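PDB 3JVO: head completion protein gp6 from Enterobacteria phage HK97, which completes the phage head as a ring of the head-tail connector, binding the portal protein and gp7 and keeping a central channel open for DNA ejection. Local coordinates for residues G[36-39]-G[40-44]; G[2-5]-G[6-9]; G[11-14]-G[15-18]. All blocks are in the same frame, centred on the assembly; numbering follows the deposited sequence.

Contact 1. Residues G[36-39]-G[40-44]; sequences AFDY and CMRWC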
ATOM      1  N   ALA G  36     -37.190   8.943  14.291  1.00 26.19           N
ATOM      2  CA  ALA G  36     -36.584   9.825  13.296  1.00 27.20           C
ATOM      3  C   ALA G  36     -37.200  11.214  13.337  1.00 27.70           C
ATOM      4  O   ALA G  36     -36.507  12.221  13.177  1.00 27.98           O
ATOM      5  CB  ALA G  36     -36.738   9.244  11.930  1.00 26.66           C
ATOM      6  N   PHE G  37     -38.516  11.260  13.507  1.00 27.95           N
ATOM      7  CA  PHE G  37     -39.229  12.522  13.555  1.00 28.70           C
ATOM      8  C   PHE G  37     -38.857  13.293  14.809  1.00 28.79           C
ATOM      9  O   PHE G  37     -38.541  14.486  14.728  1.00 29.28           O
ATOM     10  CB  PHE G  37     -40.732  12.283  13.502  1.00 28.62           C
ATOM     11  CG  PHE G  37     -41.557  13.549  13.442  1.00 29.11           C
ATOM     12  CD1 PHE G  37     -41.559  14.355  12.294  1.00 30.38           C
ATOM     13  CD2 PHE G  37     -42.374  13.904  14.510  1.00 30.77           C
ATOM     14  CE1 PHE G  37     -42.346  15.533  12.245  1.00 31.27           C
ATOM     15  CE2 PHE G  37     -43.165  15.067  14.470  1.00 30.11           C
ATOM     16  CZ  PHE G  37     -43.148  15.879  13.340  1.00 29.77           C
ATOM     17  N   ASP G  38     -38.891  12.615  15.954  1.00 28.29           N
ATOM     18  CA  ASP G  38     -38.485  13.196  17.236  1.00 29.00           C
ATOM     19  C   ASP G  38     -37.076  13.805  17.117  1.00 29.34           C
ATOM     20  O   ASP G  38     -36.830  14.949  17.505  1.00 29.60           O
ATOM     21  CB  ASP G  38     -38.545  12.125  18.334  1.00 28.39           C
ATOM     22  CG  ASP G  38     -38.090  12.645  19.699  1.00 30.03           C
ATOM     23  OD1 ASP G  38     -38.456  13.780  20.056  1.00 32.13           O
ATOM     24  OD2 ASP G  38     -37.381  11.921  20.426  1.00 29.73           O
ATOM     25  N   TYR G  39     -36.160  13.044  16.534  1.00 29.84           N
ATOM     26  CA  TYR G  39     -34.782  13.498  16.361  1.00 30.47           C
ATOM     27  C   TYR G  39     -34.715  14.751  15.481  1.00 30.73           C
ATOM     28  O   TYR G  39     -34.106  15.754  15.872  1.00 30.31           O
ATOM     29  CB  TYR G  39     -33.915  12.368  15.785  1.00 30.50           C
ATOM     30  CG  TYR G  39     -32.508  12.798  15.451  1.00 31.78           C
ATOM     31  CD1 TYR G  39     -31.525  12.849  16.435  1.00 32.05           C
ATOM     32  CD2 TYR G  39     -32.168  13.173  14.152  1.00 29.52           C
ATOM     33  CE1 TYR G  39     -30.244  13.271  16.133  1.00 33.92           C
ATOM     34  CE2 TYR G  39     -30.900  13.589  13.840  1.00 32.26           C
ATOM     35  CZ  TYR G  39     -29.946  13.640  14.828  1.00 33.32           C
ATOM     36  OH  TYR G  39     -28.684  14.052  14.505  1.00 35.33           O
ATOM     37  N   CYS G  40     -35.346  14.704  14.304  1.00 30.52           N
ATOM     38  CA  CYS G  40     -35.279  15.845  13.398  1.00 32.07           C
ATOM     39  C   CYS G  40     -35.944  17.106  13.966  1.00 32.50           C
ATOM     40  O   CYS G  40     -35.414  18.199  13.790  1.00 32.96           O
ATOM     41  CB  CYS G  40     -35.827  15.508  12.011  1.00 31.55           C
ATOM     42  SG  CYS G  40     -34.834  14.273  11.125  1.00 34.62           S
HETATM   43  N   MSE G  41     -37.082  16.943  14.643  1.00 33.47           N
HETATM   44  CA  MSE G  41     -37.762  18.027  15.360  1.00 35.08           C
HETATM   45  C   MSE G  41     -36.903  18.680  16.454  1.00 35.55           C
HETATM   46  O   MSE G  41     -36.821  19.905  16.526  1.00 35.64           O
HETATM   47  CB  MSE G  41     -39.066  17.530  15.990  1.00 35.16           C
HETATM   48  CG  MSE G  41     -40.139  17.136  14.997  1.00 39.37           C
HETATM   49 SE   MSE G  41     -40.705  18.650  13.868  0.75 48.81          SE
HETATM   50  CE  MSE G  41     -39.798  18.221  12.240  1.00 47.15           C
ATOM     51  N   ARG G  42     -36.289  17.873  17.314  1.00 36.03           N
ATOM     52  CA  ARG G  42     -35.431  18.410  18.363  1.00 37.61           C
ATOM     53  C   ARG G  42     -34.262  19.160  17.749  1.00 37.72           C
ATOM     54  O   ARG G  42     -33.925  20.254  18.184  1.00 37.53           O
ATOM     55  CB  ARG G  42     -34.931  17.313  19.300  1.00 37.96           C
ATOM     56  CG  ARG G  42     -35.986  16.753  20.252  1.00 41.89           C
ATOM     57  CD  ARG G  42     -36.284  17.674  21.426  1.00 47.71           C
ATOM     58  NE  ARG G  42     -35.080  18.040  22.179  1.00 52.12           N
ATOM     59  CZ  ARG G  42     -35.055  18.305  23.487  1.00 54.76           C
ATOM     60  NH1 ARG G  42     -36.166  18.224  24.218  1.00 55.78           N
ATOM     61  NH2 ARG G  42     -33.912  18.639  24.078  1.00 56.01           N
ATOM     62  N   TRP G  43     -33.691  18.580  16.696  1.00 38.59           N
ATOM     63  CA  TRP G  43     -32.533  19.146  16.032  1.00 39.26           C
ATOM     64  C   TRP G  43     -32.838  20.488  15.389  1.00 39.48           C
ATOM     65  O   TRP G  43     -32.056  21.412  15.536  1.00 39.32           O
ATOM     66  CB  TRP G  43     -32.011  18.189  14.984  1.00 40.00           C
ATOM     67  CG  TRP G  43     -30.627  18.467  14.585  1.00 41.36           C
ATOM     68  CD1 TRP G  43     -29.497  17.876  15.089  1.00 43.74           C
ATOM     69  CD2 TRP G  43     -30.185  19.400  13.580  1.00 43.51           C
ATOM     70  NE1 TRP G  43     -28.375  18.377  14.448  1.00 44.72           N
ATOM     71  CE2 TRP G  43     -28.769  19.320  13.526  1.00 44.64           C
ATOM     72  CE3 TRP G  43     -30.843  20.301  12.722  1.00 43.45           C
ATOM     73  CZ2 TRP G  43     -28.000  20.106  12.638  1.00 42.71           C
ATOM     74  CZ3 TRP G  43     -30.071  21.093  11.846  1.00 42.85           C
ATOM     75  CH2 TRP G  43     -28.669  20.974  11.806  1.00 42.02           C
ATOM     76  N   CYS G  44     -33.956  20.575  14.659  1.00 39.27           N
ATOM     77  CA  CYS G  44     -34.422  21.837  14.072  1.00 39.10           C
ATOM     78  C   CYS G  44     -34.889  22.840  15.134  1.00 39.76           C
ATOM     79  O   CYS G  44     -34.669  24.047  14.990  1.00 39.12           O
ATOM     80  CB  CYS G  44     -35.542  21.579  13.076  1.00 38.23           C
ATOM     81  SG  CYS G  44     -34.985  20.714  11.625  1.00 38.98           S
TER

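Contact 2. Residues G[2-5]-G[6-9]; sequences AIDV and LDVI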
ATOM      1  N   ALA G   2     -48.644  17.540  20.615  1.00 43.07           N
ATOM      2  CA  ALA G   2     -47.457  17.202  19.783  1.00 42.76           C
ATOM      3  C   ALA G   2     -47.923  16.606  18.461  1.00 42.46           C
ATOM      4  O   ALA G   2     -49.050  16.114  18.364  1.00 43.22           O
ATOM      5  CB  ALA G   2     -46.547  16.226  20.520  1.00 43.17           C
ATOM      6  N   ILE G   3     -47.047  16.644  17.455  1.00 41.35           N
ATOM      7  CA  ILE G   3     -47.371  16.185  16.105  1.00 39.49           C
ATOM      8  C   ILE G   3     -47.115  14.691  15.967  1.00 38.65           C
ATOM      9  O   ILE G   3     -46.076  14.173  16.393  1.00 38.25           O
ATOM     10  CB  ILE G   3     -46.574  16.977  15.029  1.00 39.76           C
ATOM     11  CG1 ILE G   3     -46.830  18.480  15.178  1.00 39.40           C
ATOM     12  CG2 ILE G   3     -46.951  16.515  13.612  1.00 38.47           C
ATOM     13  CD1 ILE G   3     -45.923  19.347  14.349  1.00 40.21           C
ATOM     14  N   ASP G   4     -48.080  13.998  15.377  1.00 37.53           N
ATOM     15  CA  ASP G   4     -47.934  12.587  15.074  1.00 36.16           C
ATOM     16  C   ASP G   4     -47.218  12.443  13.721  1.00 34.93           C
ATOM     17  O   ASP G   4     -47.721  12.929  12.697  1.00 34.99           O
ATOM     18  CB  ASP G   4     -49.311  11.931  15.027  1.00 36.97           C
ATOM     19  CG  ASP G   4     -49.251  10.466  14.623  1.00 38.73           C
ATOM     20  OD1 ASP G   4     -48.161   9.968  14.256  1.00 42.16           O
ATOM     21  OD2 ASP G   4     -50.306   9.805  14.663  1.00 41.34           O
ATOM     22  N   VAL G   5     -46.062  11.774  13.709  1.00 32.90           N
ATOM     23  CA  VAL G   5     -45.269  11.631  12.471  1.00 31.45           C
ATOM     24  C   VAL G   5     -46.088  11.060  11.300  1.00 31.02           C
ATOM     25  O   VAL G   5     -45.919  11.488  10.173  1.00 30.40           O
ATOM     26  CB  VAL G   5     -43.945  10.829  12.682  1.00 31.68           C
ATOM     27  CG1 VAL G   5     -44.212   9.415  13.085  1.00 29.21           C
ATOM     28  CG2 VAL G   5     -43.070  10.884  11.411  1.00 30.01           C
ATOM     29  N   LEU G   6     -47.003  10.133  11.580  1.00 30.66           N
ATOM     30  CA  LEU G   6     -47.832   9.535  10.533  1.00 31.23           C
ATOM     31  C   LEU G   6     -48.855  10.501   9.898  1.00 31.78           C
ATOM     32  O   LEU G   6     -49.411  10.189   8.857  1.00 32.50           O
ATOM     33  CB  LEU G   6     -48.499   8.239  11.018  1.00 31.20           C
ATOM     34  CG  LEU G   6     -47.515   7.114  11.405  1.00 31.33           C
ATOM     35  CD1 LEU G   6     -48.259   5.867  11.881  1.00 29.80           C
ATOM     36  CD2 LEU G   6     -46.603   6.770  10.237  1.00 32.11           C
ATOM     37  N   ASP G   7     -49.084  11.667  10.511  1.00 32.22           N
ATOM     38  CA  ASP G   7     -49.911  12.713   9.897  1.00 32.18           C
ATOM     39  C   ASP G   7     -49.090  13.569   8.963  1.00 32.06           C
ATOM     40  O   ASP G   7     -49.640  14.326   8.165  1.00 32.22           O
ATOM     41  CB  ASP G   7     -50.505  13.638  10.957  1.00 32.71           C
ATOM     42  CG  ASP G   7     -51.579  12.974  11.797  1.00 33.54           C
ATOM     43  OD1 ASP G   7     -52.212  12.000  11.316  1.00 34.45           O
ATOM     44  OD2 ASP G   7     -51.788  13.449  12.945  1.00 34.06           O
ATOM     45  N   VAL G   8     -47.768  13.482   9.109  1.00 31.64           N
ATOM     46  CA  VAL G   8     -46.799  14.209   8.287  1.00 31.05           C
ATOM     47  C   VAL G   8     -46.395  13.326   7.088  1.00 31.11           C
ATOM     48  O   VAL G   8     -46.452  13.761   5.950  1.00 31.24           O
ATOM     49  CB  VAL G   8     -45.556  14.611   9.146  1.00 31.19           C
ATOM     50  CG1 VAL G   8     -44.506  15.362   8.327  1.00 30.76           C
ATOM     51  CG2 VAL G   8     -45.974  15.445  10.372  1.00 31.00           C
ATOM     52  N   ILE G   9     -45.988  12.080   7.352  1.00 31.22           N
ATOM     53  CA  ILE G   9     -45.661  11.122   6.302  1.00 30.61           C
ATOM     54  C   ILE G   9     -46.365   9.832   6.627  1.00 30.65           C
ATOM     55  O   ILE G   9     -46.145   9.254   7.689  1.00 30.48           O
ATOM     56  CB  ILE G   9     -44.155  10.812   6.250  1.00 30.35           C
ATOM     57  CG1 ILE G   9     -43.345  12.077   6.004  1.00 30.49           C
ATOM     58  CG2 ILE G   9     -43.846   9.723   5.173  1.00 29.96           C
ATOM     59  CD1 ILE G   9     -41.850  11.898   6.245  1.00 30.73           C
TER
HETATM   60  O   HOH W   1     -50.515  15.381  14.260  1.00 38.80           O

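Contact 3. Residues G[11-14]-G[15-18]; sequences LSLF and KQQI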
ATOM      1  N   LEU G  11     -47.566   5.909   6.852  1.00 30.32           N
ATOM      2  CA  LEU G  11     -46.861   4.644   7.039  1.00 31.04           C
ATOM      3  C   LEU G  11     -46.544   3.980   5.700  1.00 30.90           C
ATOM      4  O   LEU G  11     -45.469   3.406   5.517  1.00 30.57           O
ATOM      5  CB  LEU G  11     -47.704   3.696   7.906  1.00 30.62           C
ATOM      6  CG  LEU G  11     -47.106   2.328   8.226  1.00 32.38           C
ATOM      7  CD1 LEU G  11     -45.776   2.506   8.915  1.00 31.65           C
ATOM      8  CD2 LEU G  11     -48.064   1.506   9.121  1.00 32.01           C
ATOM      9  N   SER G  12     -47.499   4.054   4.778  1.00 30.94           N
ATOM     10  CA  SER G  12     -47.317   3.594   3.417  1.00 31.58           C
ATOM     11  C   SER G  12     -46.090   4.224   2.748  1.00 31.29           C
ATOM     12  O   SER G  12     -45.316   3.530   2.107  1.00 31.78           O
ATOM     13  CB  SER G  12     -48.570   3.909   2.598  1.00 32.26           C
ATOM     14  OG  SER G  12     -48.400   3.488   1.256  1.00 35.02           O
ATOM     15  N   LEU G  13     -45.915   5.534   2.902  1.00 30.86           N
ATOM     16  CA  LEU G  13     -44.739   6.212   2.363  1.00 30.02           C
ATOM     17  C   LEU G  13     -43.436   5.789   3.037  1.00 29.51           C
ATOM     18  O   LEU G  13     -42.440   5.574   2.349  1.00 30.07           O
ATOM     19  CB  LEU G  13     -44.901   7.722   2.412  1.00 30.39           C
ATOM     20  CG  LEU G  13     -45.647   8.391   1.252  1.00 31.13           C
ATOM     21  CD1 LEU G  13     -45.705   9.880   1.515  1.00 32.78           C
ATOM     22  CD2 LEU G  13     -44.957   8.150  -0.070  1.00 30.80           C
ATOM     23  N   PHE G  14     -43.432   5.662   4.364  1.00 28.11           N
ATOM     24  CA  PHE G  14     -42.238   5.147   5.061  1.00 27.64           C
ATOM     25  C   PHE G  14     -41.816   3.787   4.509  1.00 27.44           C
ATOM     26  O   PHE G  14     -40.640   3.563   4.261  1.00 28.10           O
ATOM     27  CB  PHE G  14     -42.458   5.027   6.565  1.00 26.96           C
ATOM     28  CG  PHE G  14     -42.322   6.303   7.287  1.00 26.71           C
ATOM     29  CD1 PHE G  14     -41.076   6.937   7.387  1.00 27.01           C
ATOM     30  CD2 PHE G  14     -43.439   6.903   7.875  1.00 27.09           C
ATOM     31  CE1 PHE G  14     -40.945   8.145   8.052  1.00 26.36           C
ATOM     32  CE2 PHE G  14     -43.313   8.117   8.548  1.00 26.85           C
ATOM     33  CZ  PHE G  14     -42.060   8.743   8.637  1.00 26.33           C
ATOM     34  N   LYS G  15     -42.784   2.902   4.288  1.00 26.70           N
ATOM     35  CA  LYS G  15     -42.499   1.585   3.752  1.00 26.66           C
ATOM     36  C   LYS G  15     -41.942   1.616   2.342  1.00 25.97           C
ATOM     37  O   LYS G  15     -41.100   0.800   1.997  1.00 25.34           O
ATOM     38  CB  LYS G  15     -43.740   0.711   3.781  1.00 26.89           C
ATOM     39  CG  LYS G  15     -44.167   0.282   5.195  1.00 29.17           C
ATOM     40  CD  LYS G  15     -45.168  -0.865   5.066  1.00 30.47           C
ATOM     41  CE  LYS G  15     -46.277  -0.756   6.065  1.00 34.78           C
ATOM     42  NZ  LYS G  15     -47.377  -1.790   5.861  1.00 35.43           N
ATOM     43  N   GLN G  16     -42.430   2.540   1.524  1.00 25.36           N
ATOM     44  CA  GLN G  16     -41.880   2.728   0.184  1.00 25.44           C
ATOM     45  C   GLN G  16     -40.443   3.271   0.234  1.00 25.24           C
ATOM     46  O   GLN G  16     -39.630   2.914  -0.595  1.00 25.54           O
ATOM     47  CB  GLN G  16     -42.783   3.653  -0.634  1.00 25.23           C
ATOM     48  CG  GLN G  16     -44.130   2.996  -0.994  1.00 28.04           C
ATOM     49  CD  GLN G  16     -45.072   3.942  -1.691  1.00 31.30           C
ATOM     50  OE1 GLN G  16     -44.799   5.130  -1.821  1.00 34.89           O
ATOM     51  NE2 GLN G  16     -46.185   3.418  -2.157  1.00 33.09           N
ATOM     52  N   GLN G  17     -40.136   4.117   1.217  1.00 25.29           N
ATOM     53  CA  GLN G  17     -38.773   4.631   1.380  1.00 25.66           C
ATOM     54  C   GLN G  17     -37.794   3.464   1.487  1.00 25.55           C
ATOM     55  O   GLN G  17     -36.736   3.456   0.849  1.00 24.94           O
ATOM     56  CB  GLN G  17     -38.685   5.539   2.630  1.00 25.55           C
ATOM     57  CG  GLN G  17     -37.270   6.010   2.999  1.00 25.42           C
ATOM     58  CD  GLN G  17     -36.743   7.019   2.002  1.00 27.00           C
ATOM     59  OE1 GLN G  17     -37.473   7.437   1.096  1.00 23.84           O
ATOM     60  NE2 GLN G  17     -35.472   7.408   2.148  1.00 26.03           N
ATOM     61  N   ILE G  18     -38.164   2.463   2.280  1.00 26.01           N
ATOM     62  CA  ILE G  18     -37.306   1.314   2.485  1.00 26.39           C
ATOM     63  C   ILE G  18     -37.633   0.114   1.578  1.00 27.99           C
ATOM     64  O   ILE G  18     -37.059  -0.954   1.764  1.00 27.28           O
ATOM     65  CB  ILE G  18     -37.312   0.854   3.950  1.00 26.97           C
ATOM     66  CG1 ILE G  18     -38.755   0.656   4.462  1.00 25.35           C
ATOM     67  CG2 ILE G  18     -36.481   1.828   4.804  1.00 26.29           C
ATOM     68  CD1 ILE G  18     -38.838   0.044   5.862  1.00 24.93           C
TER

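Contact 1. Residues G[36-39]-G[40-44]
The last two turns of helix 26-44, a long helix in this mainly helical connector subunit, join Phe37 to Met41 and Tyr39 to Trp43 by i to i+4 side-chain contacts. Met41, present as selenomethionine, lays its chain over one face of the Phe37 ring: CG stands 3.7 Å from the ring centroid and only 12° off the normal, a CH-pi contact. SE follows at 4.3 Å from the same centroid but more obliquely, which makes this a Met-aromatic pair. The torsions produce the overlap. Phe37 carries CG opposite its backbone N (chi1 -176°), while Met41 CG lies opposite its own carbonyl carbon and the chain bends at chi2 and chi3, which brings its methyl CE within 3.7 Å of Phe37 CE1. A long, flexible, polarisable side chain suits this curved path over a flat ring.

Tyr39 and Trp43 run alongside each other and point the same way, their rings inclined at 37° and neither stacked nor edge-to-face; Tyr39 OH comes 4.0 Å from Trp43 CD1. The backbone here is regular, with Met41 N giving a nearly straight bond to Phe37 O at 2.9 Å. Asp38 and Arg42 also lie side by side, yet Asp38 OD1 touches the aliphatic CG of Arg42 at 3.9 Å, and the carboxylate spends OD2 on the Ala58 amide of the second subunit.

Met92 of helix 87-93 packs on Tyr39 and Trp43, Val59 of helix 57-72 meets Met41, and helix 5-8 covers Phe37 with Val5 and Val8.

Contact 2. Residues G[2-5]-G[6-9]
Asp4 turns its carboxylate back onto the chain, and OD1 accepts from Leu6 N at 2.9 Å. The amide reaches this oxygen from above the carboxylate plane, and the N-H...O angle is 149°. The side chain can do this because CG lies opposite the backbone N (chi1 176°), beside its own carbonyl carbon and therefore on the side of the amides that follow. Asp4 O takes the next donor, Asp7 N, at 2.9 Å.

With its short acceptor side chain, Asp4 is the N-cap of helix 5-8, a brief and weakly bonded turn that needs partners for its first amides. Val5 O then serves two donors. Ile9 N approaches nearly along the carbonyl axis at 2.9 Å with an angle of 171°, whereas Val8 N, equally near, sits above the carbonyl plane.

The amide of Asp4 itself is satisfied by a water, which accepts from Asp4 N at 3.0 Å and donates to Asp7 OD2 at 2.7 Å. This bridge ties the residue before the turn to one inside it. Asp7 OD2 also lies 4.3 Å from Asp4 OD2, a proximity of like charges that the helix N-terminus and the water probably temper.

On the apolar side Ile3 and Val8 cross at about a right angle, CG2 of Ile3 meeting CG2 of Val8 at 3.5 Å. These branched side chains suit a surface packed against neighbouring helices and loops: Ile3 packs on Phe37 and Val5 on Ala33, both of helix 26-44, and Ile3 and Val8 both meet Ala52.

Contact 3. Residues G[11-14]-G[15-18]
Leu11 and Lys15 meet one turn apart on helix 11-17, a short amphipathic helix, with CG of the leucine 3.9 Å from CE of the lysine. Their first torsions differ: Leu11 holds CG opposite its backbone N (chi1 -179°), whereas Lys15 holds CG beside its own N, and a bend at chi3 carries the chain obliquely across the leucine. The long side chain thus offers its CE methylene to Leu11 while its ammonium reaches salt bridges with Asp23 and Asp26.

Gln16 starts as Lys15 does but stays extended beyond CG (chi2 175°), which brings OE1 3.5 Å from Leu13 CD2, a packing contact. Gln17 instead holds CG opposite its backbone N (chi1 173°) and bends at chi2; its side-chain OE1 bonds to Tyr32 OH and its NE2 to Arg74 O, both of the third subunit, so this helix also serves the ring interface. Phe14 is buried, its ring meeting Phe67 of helix 57-72, a place suited to a large apolar group.

At the C-terminal end the chain leaves helical geometry at Ile18, whose N gives a weak bond to Phe14 O at 3.4 Å, with Ile18 CG1 3.5 Å from that same oxygen.

Contact 2 touches both of the others. Its centre is about 12 Å from that of contact 1, where Phe37 CB meets Val5 CG2 at 3.4 Å, and about 14 Å from that of contact 3, where Val5 CG2 meets Phe14 CZ at 3.6 Å. One methyl of Val5 therefore faces an aromatic residue from each neighbour. Leu6 CD2 adds a second link to contact 3, 3.9 Å from Phe14 CE2. Contacts 1 and 3 do not touch: the two lie on opposite sides of the chain's centre, their nearest atoms about 6 Å apart. Both nevertheless reach other subunits of the thirteen-membered ring, contact 1 through Asp38 and contact 3 through Gln17.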